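Local coordinates for protein cytochrome C (Marichromatium purpuratum 984, PDB 5LO9) that acts as a thiosulfate dehydrogenase that carries electrons on covalently bound c-type hemes and probably also works in reverse as a tetrathionate reductase, at residues A306-Y310 and T322-R326; Q328-R332 and V345-N349; R39-L43 and Y84-A90. All blocks are in the same frame, centred on the assembly; numbering follows the deposited sequence.

Contact 1: A306-Y310 and T322-R326. With HEC (heme c), chain E; THJ (thiosulfate), chain J; EDO (1,2-ethanediol), chain S.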
# COMPACT_ATOMS: atom_id res chain seq x y z
N ALA A 306 -10.60 -0.74 3.80
CA ALA A 306 -9.64 0.29 4.12
C ALA A 306 -8.43 0.25 3.19
O ALA A 306 -7.92 1.31 2.81
CB ALA A 306 -9.18 0.15 5.57
N TRP A 307 -7.99 -0.94 2.80
CA TRP A 307 -6.79 -1.05 1.97
C TRP A 307 -6.88 -0.18 0.72
O TRP A 307 -5.91 0.50 0.36
CB TRP A 307 -6.56 -2.50 1.57
CG TRP A 307 -5.31 -2.65 0.75
CD1 TRP A 307 -5.20 -2.82 -0.62
CD2 TRP A 307 -3.98 -2.61 1.25
NE1 TRP A 307 -3.89 -2.89 -0.97
CE2 TRP A 307 -3.12 -2.76 0.16
CE3 TRP A 307 -3.44 -2.45 2.52
CZ2 TRP A 307 -1.75 -2.78 0.30
CZ3 TRP A 307 -2.06 -2.46 2.66
CH2 TRP A 307 -1.24 -2.62 1.56
N VAL A 308 -8.03 -0.19 0.04
CA VAL A 308 -8.18 0.50 -1.24
C VAL A 308 -8.50 1.96 -1.07
O VAL A 308 -8.68 2.66 -2.07
CB VAL A 308 -9.30 -0.10 -2.12
CG1 VAL A 308 -8.99 -1.55 -2.50
CG2 VAL A 308 -10.68 -0.02 -1.37
N ALA A 309 -8.59 2.43 0.16
CA ALA A 309 -9.00 3.79 0.48
C ALA A 309 -7.85 4.70 0.90
O ALA A 309 -8.05 5.91 1.04
CB ALA A 309 -10.03 3.75 1.62
N TYR A 310 -6.67 4.14 1.14
CA TYR A 310 -5.51 4.91 1.56
C TYR A 310 -4.42 4.79 0.50
O TYR A 310 -4.27 3.73 -0.14
CB TYR A 310 -4.96 4.42 2.91
CG TYR A 310 -5.84 4.72 4.09
CD1 TYR A 310 -5.58 5.80 4.93
CD2 TYR A 310 -6.95 3.95 4.36
CE1 TYR A 310 -6.39 6.08 6.01
CE2 TYR A 310 -7.75 4.22 5.43
CZ TYR A 310 -7.49 5.27 6.25
OH TYR A 310 -8.33 5.52 7.30
N THR A 322 -0.76 7.40 4.79
CA THR A 322 -0.64 6.08 4.21
C THR A 322 -1.33 5.06 5.11
O THR A 322 -1.73 5.35 6.23
CB THR A 322 0.84 5.68 4.05
OG1 THR A 322 1.55 5.78 5.29
CG2 THR A 322 1.55 6.52 3.03
N MET A 323 -1.48 3.85 4.59
CA MET A 323 -1.92 2.74 5.43
C MET A 323 -0.96 2.50 6.59
O MET A 323 -1.40 2.22 7.70
CB MET A 323 -2.06 1.48 4.58
CG MET A 323 -2.41 0.25 5.36
SD MET A 323 -3.96 0.40 6.24
CE MET A 323 -5.14 0.52 4.91
N ALA A 324 0.36 2.56 6.35
CA ALA A 324 1.28 2.37 7.48
C ALA A 324 1.09 3.45 8.52
O ALA A 324 1.08 3.16 9.74
CB ALA A 324 2.75 2.36 7.04
N GLU A 325 0.96 4.69 8.08
CA GLU A 325 0.83 5.78 9.04
C GLU A 325 -0.43 5.60 9.85
O GLU A 325 -0.45 5.83 11.06
CB GLU A 325 0.86 7.12 8.31
CG GLU A 325 2.29 7.47 7.93
CD GLU A 325 2.45 8.44 6.78
OE1 GLU A 325 1.45 8.97 6.22
OE2 GLU A 325 3.62 8.65 6.41
N ARG A 326 -1.47 5.12 9.20
CA ARG A 326 -2.73 4.88 9.87
C ARG A 326 -2.58 3.80 10.93
O ARG A 326 -2.98 3.99 12.08
CB ARG A 326 -3.77 4.51 8.82
CG ARG A 326 -5.15 4.21 9.27
CD ARG A 326 -5.58 5.21 10.27
NE ARG A 326 -6.96 5.59 10.04
CZ ARG A 326 -7.85 5.74 11.00
NH1 ARG A 326 -7.51 5.50 12.27
NH2 ARG A 326 -9.10 6.11 10.67
FE HEC E . -8.57 0.45 14.24
CHA HEC E . -10.02 2.57 11.84
CHB HEC E . -6.32 -0.77 11.85
CHC HEC E . -6.95 -1.47 16.71
CHD HEC E . -11.02 1.34 16.48
NA HEC E . -8.25 0.83 12.22
C1A HEC E . -8.91 1.70 11.46
C2A HEC E . -8.43 1.75 10.06
C3A HEC E . -7.36 0.78 10.05
C4A HEC E . -7.32 0.25 11.44
CMA HEC E . -6.53 0.39 8.89
CAA HEC E . -8.98 2.59 8.93
CBA HEC E . -10.34 2.03 8.52
CGA HEC E . -10.87 2.73 7.28
O1A HEC E . -11.78 2.15 6.65
O2A HEC E . -10.42 3.87 6.94
NB HEC E . -6.95 -0.87 14.30
C1B HEC E . -6.19 -1.22 13.24
C2B HEC E . -5.11 -2.15 13.59
C3B HEC E . -5.30 -2.35 15.02
C4B HEC E . -6.45 -1.50 15.35
CMB HEC E . -4.11 -2.77 12.69
CAB HEC E . -4.46 -3.20 15.92
CBB HEC E . -3.05 -2.60 15.95
NC HEC E . -8.91 0.02 16.25
C1C HEC E . -8.19 -0.77 17.06
C2C HEC E . -8.78 -0.92 18.41
C3C HEC E . -9.98 -0.08 18.33
C4C HEC E . -9.96 0.44 16.95
CMC HEC E . -8.22 -1.74 19.55
CAC HEC E . -11.06 0.18 19.36
CBC HEC E . -10.49 0.60 20.68
ND HEC E . -10.21 1.74 14.16
C1D HEC E . -11.05 1.95 15.15
C2D HEC E . -12.12 2.90 14.80
C3D HEC E . -11.85 3.30 13.41
C4D HEC E . -10.62 2.50 13.14
CMD HEC E . -13.20 3.34 15.73
CAD HEC E . -12.60 4.25 12.49
CBD HEC E . -12.78 5.69 13.02
CGD HEC E . -11.52 6.54 13.27
O1D HEC E . -10.55 6.13 13.98
O2D HEC E . -11.49 7.70 12.77
S1 THJ J . -7.37 5.06 15.74
O1 THJ J . -6.25 5.79 15.06
O2 THJ J . -8.65 5.85 15.66
O3 THJ J . -7.04 4.97 17.18
S2 THJ J . -7.53 3.33 15.11
C1 EDO S . 1.23 2.44 1.87
O1 EDO S . 1.28 2.12 3.30
C2 EDO S . -0.14 2.10 1.25
O2 EDO S . -1.16 3.16 1.48
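Tyr310 and Met323 meet through a Met-aromatic contact in the wall of a heme pocket that also holds thiosulfate, and Arg326, one helical turn further on, joins the same tyrosine to the bound thiosulfate. The case illustrates how one helix start can serve both packing and ligand binding. Met323 SD lies obliquely 5.5 Å from the centroid of the Tyr310 ring. With its CG anti to the backbone N (chi1 176°) and two bends beyond, the methionine turns its methyl group back toward 306-310, where CE comes within 3.6 Å of Ala306 O and 3.9 Å of Tyr310 CD2. Its CG touches Trp307 CZ3 at 3.8 Å, the two side chains crossing at about a right angle, while Trp307 also meets the ring of Phe361 on helix 351-363. Helix 323-332 begins here with a capping box: Thr322 OG1 accepts from Glu325 N, and Thr322 N gives its hydrogen to Glu325 OE1. On the heme side, the Tyr310 hydroxyl is held from two directions. It donates to the propionate oxygen O2A of the heme, which lies near the ring plane, and accepts from Arg326, whose guanidinium plane is 69° from the ring. Such a pairing would be expected to fix the hydroxyl's rotation and may ease the propionate's charge. The guanidinium rests one face on the heme at CAA and sets NH1 3.1 Å from thiosulfate O1, while Arg326 NE reaches Tyr310 OH at 3.1 Å with an N-H...O angle of 159°.

Contact 2: Q328-R332 and V345-N349. With HEC (heme c), chain E; THJ (thiosulfate), chain J; EDO (1,2-ethanediol), chain B.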
# COMPACT_ATOMS: atom_id res chain seq x y z
N GLN A 328 0.05 2.90 12.48
CA GLN A 328 0.79 3.44 13.62
C GLN A 328 -0.08 4.36 14.48
O GLN A 328 0.10 4.40 15.70
CB GLN A 328 2.02 4.18 13.13
CG GLN A 328 3.01 3.26 12.49
CD GLN A 328 4.16 4.02 11.87
OE1 GLN A 328 3.96 5.03 11.17
NE2 GLN A 328 5.37 3.57 12.16
N GLY A 329 -1.04 5.05 13.87
CA GLY A 329 -1.99 5.82 14.66
C GLY A 329 -2.77 4.94 15.61
O GLY A 329 -2.92 5.27 16.79
N CYS A 330 -3.27 3.81 15.12
CA CYS A 330 -3.97 2.86 15.97
C CYS A 330 -3.10 2.36 17.12
O CYS A 330 -3.58 2.16 18.24
CB CYS A 330 -4.47 1.70 15.09
SG CYS A 330 -6.05 2.08 14.31
N PHE A 331 -1.80 2.16 16.87
CA PHE A 331 -0.94 1.75 17.98
C PHE A 331 -0.80 2.89 18.97
O PHE A 331 -0.78 2.66 20.18
CB PHE A 331 0.43 1.29 17.48
CG PHE A 331 0.52 -0.18 17.13
CD1 PHE A 331 0.84 -1.11 18.10
CD2 PHE A 331 0.34 -0.63 15.83
CE1 PHE A 331 0.94 -2.47 17.79
CE2 PHE A 331 0.46 -1.99 15.51
CZ PHE A 331 0.75 -2.90 16.48
N ARG A 332 -0.73 4.12 18.47
CA ARG A 332 -0.52 5.27 19.35
C ARG A 332 -1.73 5.50 20.24
O ARG A 332 -1.57 5.90 21.39
CB ARG A 332 -0.21 6.53 18.53
CG ARG A 332 0.14 7.73 19.40
CD ARG A 332 0.88 8.90 18.72
NE ARG A 332 1.70 9.63 19.71
CZ ARG A 332 1.83 10.97 19.83
NH1 ARG A 332 1.19 11.80 19.01
NH2 ARG A 332 2.61 11.48 20.78
N VAL A 345 5.42 3.45 18.99
CA VAL A 345 4.69 2.66 18.00
C VAL A 345 5.72 1.82 17.25
O VAL A 345 6.92 2.07 17.34
CB VAL A 345 3.88 3.52 17.01
CG1 VAL A 345 2.99 4.47 17.73
CG2 VAL A 345 4.75 4.24 16.07
N PRO A 346 5.30 0.80 16.54
CA PRO A 346 6.27 -0.08 15.88
C PRO A 346 6.95 0.63 14.74
O PRO A 346 6.36 1.52 14.10
CB PRO A 346 5.42 -1.25 15.39
CG PRO A 346 4.14 -1.12 16.08
CD PRO A 346 3.92 0.32 16.37
N GLU A 347 8.20 0.24 14.47
CA GLU A 347 8.94 0.82 13.35
C GLU A 347 8.20 0.55 12.05
O GLU A 347 7.61 -0.52 11.83
CB GLU A 347 10.35 0.25 13.26
CG GLU A 347 11.48 1.21 13.71
CD GLU A 347 12.85 0.56 13.58
OE1 GLU A 347 13.09 -0.12 12.54
OE2 GLU A 347 13.69 0.74 14.50
N THR A 348 8.23 1.56 11.19
CA THR A 348 7.37 1.54 10.01
C THR A 348 7.85 0.54 8.94
O THR A 348 7.00 -0.11 8.31
CB THR A 348 7.20 2.97 9.46
OG1 THR A 348 6.71 2.92 8.10
CG2 THR A 348 8.48 3.81 9.60
N ASN A 349 9.16 0.29 8.78
CA ASN A 349 9.60 -0.80 7.90
C ASN A 349 9.95 -2.07 8.64
O ASN A 349 10.62 -2.95 8.07
CB ASN A 349 10.75 -0.37 7.00
CG ASN A 349 10.28 0.48 5.85
OD1 ASN A 349 9.14 0.37 5.40
ND2 ASN A 349 11.14 1.29 5.35
FE HEC E . -8.57 0.45 14.24
CHA HEC E . -10.02 2.57 11.84
CHB HEC E . -6.32 -0.77 11.85
CHC HEC E . -6.95 -1.47 16.71
CHD HEC E . -11.02 1.34 16.48
NA HEC E . -8.25 0.83 12.22
C1A HEC E . -8.91 1.70 11.46
C2A HEC E . -8.43 1.75 10.06
C3A HEC E . -7.36 0.78 10.05
C4A HEC E . -7.32 0.25 11.44
CMA HEC E . -6.53 0.39 8.89
CAA HEC E . -8.98 2.59 8.93
CBA HEC E . -10.34 2.03 8.52
CGA HEC E . -10.87 2.73 7.28
O1A HEC E . -11.78 2.15 6.65
O2A HEC E . -10.42 3.87 6.94
NB HEC E . -6.95 -0.87 14.30
C1B HEC E . -6.19 -1.22 13.24
C2B HEC E . -5.11 -2.15 13.59
C3B HEC E . -5.30 -2.35 15.02
C4B HEC E . -6.45 -1.50 15.35
CMB HEC E . -4.11 -2.77 12.69
CAB HEC E . -4.46 -3.20 15.92
CBB HEC E . -3.05 -2.60 15.95
NC HEC E . -8.91 0.02 16.25
C1C HEC E . -8.19 -0.77 17.06
C2C HEC E . -8.78 -0.92 18.41
C3C HEC E . -9.98 -0.08 18.33
C4C HEC E . -9.96 0.44 16.95
CMC HEC E . -8.22 -1.74 19.55
CAC HEC E . -11.06 0.18 19.36
CBC HEC E . -10.49 0.60 20.68
ND HEC E . -10.21 1.74 14.16
C1D HEC E . -11.05 1.95 15.15
C2D HEC E . -12.12 2.90 14.80
C3D HEC E . -11.85 3.30 13.41
C4D HEC E . -10.62 2.50 13.14
CMD HEC E . -13.20 3.34 15.73
CAD HEC E . -12.60 4.25 12.49
CBD HEC E . -12.78 5.69 13.02
CGD HEC E . -11.52 6.54 13.27
O1D HEC E . -10.55 6.13 13.98
O2D HEC E . -11.49 7.70 12.77
S1 THJ J . -7.37 5.06 15.74
O1 THJ J . -6.25 5.79 15.06
O2 THJ J . -8.65 5.85 15.66
O3 THJ J . -7.04 4.97 17.18
S2 THJ J . -7.53 3.33 15.11
C1 EDO B . 1.20 8.29 12.85
O1 EDO B . 2.47 7.77 12.34
C2 EDO B . 0.97 8.35 14.41
O2 EDO B . 2.13 8.19 15.28
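Gln328 reaches from helix 323-332 across the loop 345-349, and its side chain can be traced atom by atom. CB passes 4.0 Å from Val345 CG2, and CG continues beside the same methyl. Beyond CG the chain runs extended, crossing the valine at about a right angle and bringing CD up to Thr348 CB. At the tip OE1 receives a weak hydrogen bond from an ethanediol molecule, whereas NE2 donates to Pro346 O at 3.0 Å, nearly along the C=O axis (169°), and that oxygen lies 8° out of the Gln328 amide plane. NE2 also packs against Thr348 CB. The backbone takes part too, Gln328 O lying 3.5 Å from Val345 CG1. One turn along, Phe331 is sandwiched. Pro346 CG sits 3.6 Å from the centroid of the Phe331 ring in a CH-pi contact, 1° off the normal, and the heme carbon CBB approaches the opposite face toward the rim, 3.6 Å from Phe331 CE2. Were this phenylalanine an alanine, Pro346 would probably lose its aromatic mate and a gap would be likely to open between the loop and heme CBB. The second subunit approaches the same loop, where Asn349 ND2 makes a weak hydrogen bond to Gln328 OE1 of that subunit. Between Gln328 and Phe331, Cys330 belongs to the heme side: Cys330 SG is bonded to thiosulfate S2 at 2.1 Å, and Cys330 SG stands 3.0 Å from heme FE. The helix thus presents one side to a proline-bearing loop and another to the covalent sulfur site of a thiosulfate dehydrogenase.

Contact 3: R39-L43 and Y84-A90. With HEC (heme c), chain C.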
# COMPACT_ATOMS: atom_id res chain seq x y z
N ARG A 39 -17.44 -33.62 32.89
CA ARG A 39 -16.29 -33.20 33.68
C ARG A 39 -16.72 -32.18 34.71
O ARG A 39 -17.32 -31.15 34.36
CB ARG A 39 -15.22 -32.59 32.77
CG ARG A 39 -14.10 -31.91 33.52
CD ARG A 39 -13.24 -31.02 32.62
NE ARG A 39 -12.54 -30.02 33.43
CZ ARG A 39 -11.98 -28.91 32.93
NH1 ARG A 39 -12.03 -28.67 31.63
NH2 ARG A 39 -11.39 -28.03 33.75
N LEU A 40 -16.35 -32.42 35.96
CA LEU A 40 -16.56 -31.41 36.99
C LEU A 40 -15.26 -30.79 37.51
O LEU A 40 -15.30 -29.70 38.08
CB LEU A 40 -17.36 -32.03 38.15
CG LEU A 40 -18.66 -32.74 37.76
CD1 LEU A 40 -19.26 -33.39 38.98
CD2 LEU A 40 -19.70 -31.80 37.14
N ALA A 41 -14.13 -31.45 37.30
CA ALA A 41 -12.86 -31.06 37.93
C ALA A 41 -12.33 -29.74 37.37
O ALA A 41 -12.04 -29.63 36.17
CB ALA A 41 -11.83 -32.16 37.72
N GLY A 42 -12.16 -28.76 38.24
CA GLY A 42 -11.64 -27.47 37.85
C GLY A 42 -12.66 -26.47 37.36
O GLY A 42 -12.28 -25.32 37.07
N LEU A 43 -13.93 -26.86 37.23
CA LEU A 43 -14.93 -25.90 36.80
C LEU A 43 -15.14 -24.86 37.90
O LEU A 43 -14.97 -25.14 39.08
CB LEU A 43 -16.25 -26.61 36.46
CG LEU A 43 -16.40 -27.06 35.00
CD1 LEU A 43 -15.29 -28.01 34.58
CD2 LEU A 43 -17.74 -27.71 34.80
N TYR A 84 -15.10 -29.69 43.80
CA TYR A 84 -14.76 -29.98 42.41
C TYR A 84 -14.00 -28.81 41.79
O TYR A 84 -13.20 -29.01 40.87
CB TYR A 84 -16.02 -30.33 41.60
CG TYR A 84 -16.42 -31.78 41.76
CD1 TYR A 84 -15.58 -32.78 41.32
CD2 TYR A 84 -17.59 -32.15 42.40
CE1 TYR A 84 -15.89 -34.11 41.48
CE2 TYR A 84 -17.93 -33.50 42.56
CZ TYR A 84 -17.05 -34.47 42.10
OH TYR A 84 -17.29 -35.81 42.23
N GLY A 85 -14.23 -27.60 42.29
CA GLY A 85 -13.54 -26.43 41.79
C GLY A 85 -12.10 -26.36 42.22
O GLY A 85 -11.27 -25.74 41.54
N ALA A 86 -11.78 -26.99 43.35
CA ALA A 86 -10.40 -27.05 43.82
C ALA A 86 -9.58 -28.14 43.17
O ALA A 86 -8.35 -28.09 43.25
CB ALA A 86 -10.36 -27.26 45.32
N LEU A 87 -10.20 -29.12 42.52
CA LEU A 87 -9.43 -30.18 41.91
C LEU A 87 -8.60 -29.70 40.72
O LEU A 87 -8.87 -28.68 40.07
CB LEU A 87 -10.34 -31.30 41.42
CG LEU A 87 -11.06 -32.06 42.53
CD1 LEU A 87 -11.68 -33.31 41.93
CD2 LEU A 87 -10.20 -32.40 43.71
N ALA A 88 -7.54 -30.43 40.46
CA ALA A 88 -6.82 -30.20 39.24
C ALA A 88 -7.73 -30.58 38.09
O ALA A 88 -8.45 -31.58 38.19
CB ALA A 88 -5.56 -31.03 39.15
N PRO A 89 -7.71 -29.82 37.01
CA PRO A 89 -8.48 -30.22 35.84
C PRO A 89 -8.16 -31.66 35.45
O PRO A 89 -7.06 -32.16 35.68
CB PRO A 89 -8.03 -29.22 34.76
CG PRO A 89 -7.58 -28.07 35.49
CD PRO A 89 -6.99 -28.57 36.79
N ALA A 90 -9.16 -32.33 34.91
CA ALA A 90 -9.01 -33.70 34.47
C ALA A 90 -10.09 -34.00 33.43
O ALA A 90 -11.15 -33.37 33.40
CB ALA A 90 -9.13 -34.66 35.65
FE HEC C . -23.79 -35.41 38.08
CHA HEC C . -24.16 -33.48 35.20
CHB HEC C . -22.80 -32.53 39.88
CHC HEC C . -23.77 -37.27 41.06
CHD HEC C . -24.54 -38.33 36.25
NA HEC C . -23.52 -33.38 37.64
C1A HEC C . -23.71 -32.81 36.43
C2A HEC C . -23.46 -31.34 36.42
C3A HEC C . -23.07 -31.08 37.81
C4A HEC C . -23.13 -32.40 38.47
CMA HEC C . -22.69 -29.75 38.36
CAA HEC C . -23.55 -30.33 35.29
CBA HEC C . -22.15 -30.23 34.70
CGA HEC C . -21.91 -29.06 33.76
O1A HEC C . -20.85 -29.09 33.08
O2A HEC C . -22.72 -28.12 33.67
NB HEC C . -23.35 -34.98 40.07
C1B HEC C . -22.97 -33.80 40.57
C2B HEC C . -22.74 -33.84 42.02
C3B HEC C . -23.03 -35.23 42.38
C4B HEC C . -23.41 -35.85 41.10
CMB HEC C . -22.29 -32.72 42.88
CAB HEC C . -22.99 -35.85 43.74
CBB HEC C . -23.95 -35.09 44.64
NC HEC C . -24.09 -37.42 38.55
C1C HEC C . -24.06 -37.95 39.78
C2C HEC C . -24.31 -39.41 39.77
C3C HEC C . -24.51 -39.72 38.36
C4C HEC C . -24.35 -38.41 37.70
CMC HEC C . -24.32 -40.32 40.94
CAC HEC C . -24.81 -41.03 37.69
CBC HEC C . -25.98 -41.72 38.33
ND HEC C . -24.27 -35.83 36.10
C1D HEC C . -24.53 -37.03 35.58
C2D HEC C . -24.83 -36.99 34.15
C3D HEC C . -24.72 -35.58 33.81
C4D HEC C . -24.39 -34.94 35.11
CMD HEC C . -25.18 -38.13 33.25
CAD HEC C . -25.00 -34.98 32.46
CBD HEC C . -26.40 -34.37 32.63
CGD HEC C . -26.88 -33.74 31.36
O1D HEC C . -27.68 -32.76 31.41
O2D HEC C . -26.48 -34.26 30.31
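A type II beta turn from Leu40 to Leu43 docks on Tyr84 and Gly85 at the C-terminal end of helix 74-86, within the N-terminal cytochrome c domain. The turn's third residue, Gly42, adopts a positive phi of 86°, where any CB would collide with the carbonyl oxygen of Ala41, so the position calls for glycine. That geometry presents Gly42 N to Tyr84 O, giving a hydrogen bond of 2.8 Å with an N-H...O angle of 166°. Beside it, Leu40 is wedged between ring and cofactor. Its CD1 stands over the centre of the Tyr84 ring, 3.9 Å from the centroid, as a CH-pi contact, and its other methyl, CD2, lies 3.5 Å from heme C3A. Ala41 CB packs against Leu87 CB and Ala90 CB, where the chain leaves the helix. Arg39, its chain stretched out from CB to NE, runs past Ala90 O and brings its guanidinium alongside the turn. NE and NH2 both donate to Ala41 O, at 2.8 Å from NE and 3.0 Å from NH2, while Leu43 CD1 lies over one guanidinium face. NH2 also touches Pro89 CB. The chemistry implies a division of labour: one backbone hydrogen bond fixes the turn against the helix end, a two-pronged arginine grip satisfies the Ala41 carbonyl, and leucine carbon lines the heme.

How the contacts relate
Followed from the N terminus, contact 3 comes first, closing a 40-residue excursion, mostly helical, that includes helices 45-57, 66-71 and 74-86 of a cytochrome c domain. Much later, contact 1 closes a short loop holding the antiparallel strands 312-314 and 319-321, and contact 2 then closes a 12-residue segment without helix or strand. The three loops lie in series, none nested or crossed. Contacts 1 and 2 share helix 323-332, touch where Ala324 meets Thr348, and border the same heme, thiosulfate and second subunit. Contact 3 lies beyond the chain's centre, its own centre about 48 Å from that of contact 1, beside a different heme.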